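Local atomic coordinates of aminotransferase (Paracoccus denitrificans, PDB entry 4GRX), a protein that probably transfers amino groups from amines or amino acids to carbonyl acceptors, using pyridoxal phosphate as cofactor, as a class III omega-aminotransferase. Residues V411-A416 / I425-G430. Numbering follows the deposited sequence.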
ATOM      1  N   VAL A 411       4.146 -29.727 -11.485  1.00 32.29           N
ATOM      2  CA  VAL A 411       4.540 -29.398 -12.851  1.00 32.37           C
ATOM      3  C   VAL A 411       4.920 -27.928 -13.037  1.00 31.53           C
ATOM      4  O   VAL A 411       5.910 -27.603 -13.715  1.00 31.55           O
ATOM      5  CB  VAL A 411       3.467 -29.851 -13.854  1.00 32.91           C
ATOM      6  CG1 VAL A 411       3.626 -29.136 -15.183  1.00 32.63           C
ATOM      7  CG2 VAL A 411       3.580 -31.353 -14.047  1.00 34.05           C
ATOM      8  N   SER A 412       4.122 -27.063 -12.422  1.00 30.85           N
ATOM      9  CA  SER A 412       4.396 -25.641 -12.320  1.00 30.09           C
ATOM     10  C   SER A 412       5.818 -25.324 -11.858  1.00 29.71           C
ATOM     11  O   SER A 412       6.524 -24.575 -12.532  1.00 29.17           O
ATOM     12  CB  SER A 412       3.411 -25.002 -11.346  1.00 30.04           C
ATOM     13  OG  SER A 412       3.594 -23.605 -11.332  1.00 29.79           O
ATOM     14  N   GLU A 413       6.225 -25.878 -10.710  1.00 29.87           N
ATOM     15  CA  GLU A 413       7.587 -25.662 -10.198  1.00 29.76           C
ATOM     16  C   GLU A 413       8.663 -26.208 -11.143  1.00 29.68           C
ATOM     17  O   GLU A 413       9.662 -25.548 -11.410  1.00 29.35           O
ATOM     18  CB  GLU A 413       7.773 -26.232  -8.787  1.00 30.37           C
ATOM     19  CG  GLU A 413       6.911 -25.579  -7.720  1.00 30.90           C
ATOM     20  CD  GLU A 413       6.888 -24.053  -7.797  1.00 30.85           C
ATOM     21  OE1 GLU A 413       7.980 -23.438  -7.762  1.00 31.04           O
ATOM     22  OE2 GLU A 413       5.773 -23.457  -7.866  1.00 30.94           O
ATOM     23  N   ARG A 414       8.449 -27.413 -11.653  1.00 30.09           N
ATOM     24  CA  ARG A 414       9.419 -28.033 -12.531  1.00 30.48           C
ATOM     25  C   ARG A 414       9.706 -27.131 -13.722  1.00 30.38           C
ATOM     26  O   ARG A 414      10.864 -26.991 -14.127  1.00 30.80           O
ATOM     27  CB  ARG A 414       8.925 -29.393 -13.003  1.00 31.01           C
ATOM     28  CG  ARG A 414       9.088 -30.502 -11.983  1.00 31.29           C
ATOM     29  CD  ARG A 414       8.499 -31.780 -12.541  1.00 32.05           C
ATOM     30  NE  ARG A 414       8.243 -32.734 -11.479  1.00 32.41           N
ATOM     31  CZ  ARG A 414       8.904 -33.871 -11.300  1.00 33.15           C
ATOM     32  NH1 ARG A 414       9.872 -34.238 -12.139  1.00 33.60           N
ATOM     33  NH2 ARG A 414       8.574 -34.654 -10.281  1.00 33.64           N
ATOM     34  N   ILE A 415       8.659 -26.509 -14.258  1.00 29.86           N
ATOM     35  CA  ILE A 415       8.804 -25.637 -15.407  1.00 30.12           C
ATOM     36  C   ILE A 415       9.549 -24.331 -15.068  1.00 30.01           C
ATOM     37  O   ILE A 415      10.521 -23.966 -15.762  1.00 30.56           O
ATOM     38  CB  ILE A 415       7.461 -25.391 -16.116  1.00 29.88           C
ATOM     39  CG1 ILE A 415       6.920 -26.719 -16.665  1.00 30.53           C
ATOM     40  CG2 ILE A 415       7.640 -24.395 -17.253  1.00 29.90           C
ATOM     41  CD1 ILE A 415       5.540 -26.637 -17.283  1.00 30.34           C
ATOM     42  N   ALA A 416       9.109 -23.657 -14.005  1.00 29.45           N
ATOM     43  CA  ALA A 416       9.804 -22.489 -13.451  1.00 29.44           C
ATOM     44  C   ALA A 416      11.282 -22.788 -13.209  1.00 30.34           C
ATOM     45  O   ALA A 416      12.152 -22.156 -13.830  1.00 31.22           O
ATOM     46  CB  ALA A 416       9.138 -22.034 -12.160  1.00 28.94           C
ATOM     47  N   ILE A 425      13.772 -16.471 -17.010  1.00 30.75           N
ATOM     48  CA  ILE A 425      12.791 -16.285 -15.944  1.00 29.96           C
ATOM     49  C   ILE A 425      11.405 -16.404 -16.579  1.00 30.23           C
ATOM     50  O   ILE A 425      11.017 -15.602 -17.437  1.00 30.09           O
ATOM     51  CB  ILE A 425      12.942 -14.954 -15.171  1.00 29.25           C
ATOM     52  CG1 ILE A 425      14.295 -14.858 -14.425  1.00 29.34           C
ATOM     53  CG2 ILE A 425      11.748 -14.735 -14.252  1.00 28.11           C
ATOM     54  CD1 ILE A 425      14.705 -16.068 -13.620  1.00 29.26           C
ATOM     55  N   CYS A 426      10.686 -17.445 -16.174  1.00 30.43           N
ATOM     56  CA  CYS A 426       9.345 -17.705 -16.654  1.00 30.72           C
ATOM     57  C   CYS A 426       8.574 -18.194 -15.462  1.00 30.64           C
ATOM     58  O   CYS A 426       8.959 -19.201 -14.868  1.00 31.30           O
ATOM     59  CB  CYS A 426       9.369 -18.797 -17.718  1.00 31.73           C
ATOM     60  SG  CYS A 426       7.741 -19.294 -18.314  1.00 32.41           S
ATOM     61  N   ARG A 427       7.500 -17.496 -15.099  1.00 30.12           N
ATOM     62  CA  ARG A 427       6.754 -17.878 -13.910  1.00 29.99           C
ATOM     63  C   ARG A 427       5.338 -18.393 -14.186  1.00 30.25           C
ATOM     64  O   ARG A 427       4.431 -17.598 -14.454  1.00 31.35           O
ATOM     65  CB  ARG A 427       6.709 -16.731 -12.897  1.00 29.78           C
ATOM     66  CG  ARG A 427       6.792 -17.194 -11.441  1.00 29.71           C
ATOM     67  CD  ARG A 427       5.975 -18.450 -11.176  1.00 29.69           C
ATOM     68  NE  ARG A 427       6.685 -19.355 -10.288  1.00 29.99           N
ATOM     69  CZ  ARG A 427       6.469 -20.665 -10.180  1.00 30.49           C
ATOM     70  NH1 ARG A 427       5.557 -21.293 -10.922  1.00 30.21           N
ATOM     71  NH2 ARG A 427       7.201 -21.357  -9.319  1.00 31.13           N
ATOM     72  N   PRO A 428       5.148 -19.723 -14.105  1.00 30.07           N
ATOM     73  CA  PRO A 428       3.859 -20.364 -14.262  1.00 29.87           C
ATOM     74  C   PRO A 428       2.981 -20.139 -13.064  1.00 29.36           C
ATOM     75  O   PRO A 428       3.434 -20.248 -11.940  1.00 29.24           O
ATOM     76  CB  PRO A 428       4.220 -21.850 -14.353  1.00 30.59           C
ATOM     77  CG  PRO A 428       5.601 -21.855 -14.908  1.00 31.21           C
ATOM     78  CD  PRO A 428       6.227 -20.723 -14.134  1.00 30.85           C
ATOM     79  N   LEU A 429       1.724 -19.829 -13.321  1.00 29.21           N
ATOM     80  CA  LEU A 429       0.753 -19.628 -12.273  1.00 29.17           C
ATOM     81  C   LEU A 429      -0.193 -20.776 -12.460  1.00 29.77           C
ATOM     82  O   LEU A 429      -0.892 -20.834 -13.462  1.00 30.56           O
ATOM     83  CB  LEU A 429       0.047 -18.275 -12.448  1.00 29.01           C
ATOM     84  CG  LEU A 429       0.980 -17.074 -12.753  1.00 28.79           C
ATOM     85  CD1 LEU A 429       0.215 -15.869 -13.262  1.00 28.65           C
ATOM     86  CD2 LEU A 429       1.852 -16.663 -11.572  1.00 28.46           C
ATOM     87  N   GLY A 430      -0.191 -21.706 -11.510  1.00 29.85           N
ATOM     88  CA  GLY A 430      -0.925 -22.952 -11.648  1.00 30.39           C
ATOM     89  C   GLY A 430      -0.276 -23.724 -12.766  1.00 30.69           C
ATOM     90  O   GLY A 430       0.945 -23.726 -12.882  1.00 30.37           O
TER
HETATM   91  O   HOH W   1      11.537 -19.208 -13.857  1.00 26.34           O
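Arg427 joins the segment 425-430 to the start of helix 411-421 by a salt bridge to Glu413, a helix-to-loop contact in the C-terminal part of this class III, fold-type I aminotransferase. The segment leaves strand 424-425 and runs as a loop toward strand 432-435, and its Leu429 touches the bound delta-amino valeric acid. Glu413 OE1 lies 2.7 Å from Arg427 NH2, at the edge of the guanidinium. The carboxylate is turned 42° from the guanidinium plane. Bends at chi2 (-40°) and chi3 (140°) fold the arginine chain back toward the helix. Its NH1 donates to Pro428 O at 2.6 Å, on a lone pair of that carbonyl. The methyl of Ala416 lies over one guanidinium face, offset toward its rim. Phe98 of the second subunit also packs on Arg427. A leucine in place of Arg427 would probably leave the Glu413 carboxylate without its cationic mate and Pro428 O without this donor. Beside the charged group the contact is apolar: Pro428 CG meets Ile415 CG2 at 4.0 Å, and Pro428 CD rests on Ala416 CB. A water bridges Cys426 N and Ala416 O. Ser412 OG weakly accepts from Arg427 NH1 and makes a weak hydrogen bond to Gly430 O, each 3.1 Å long.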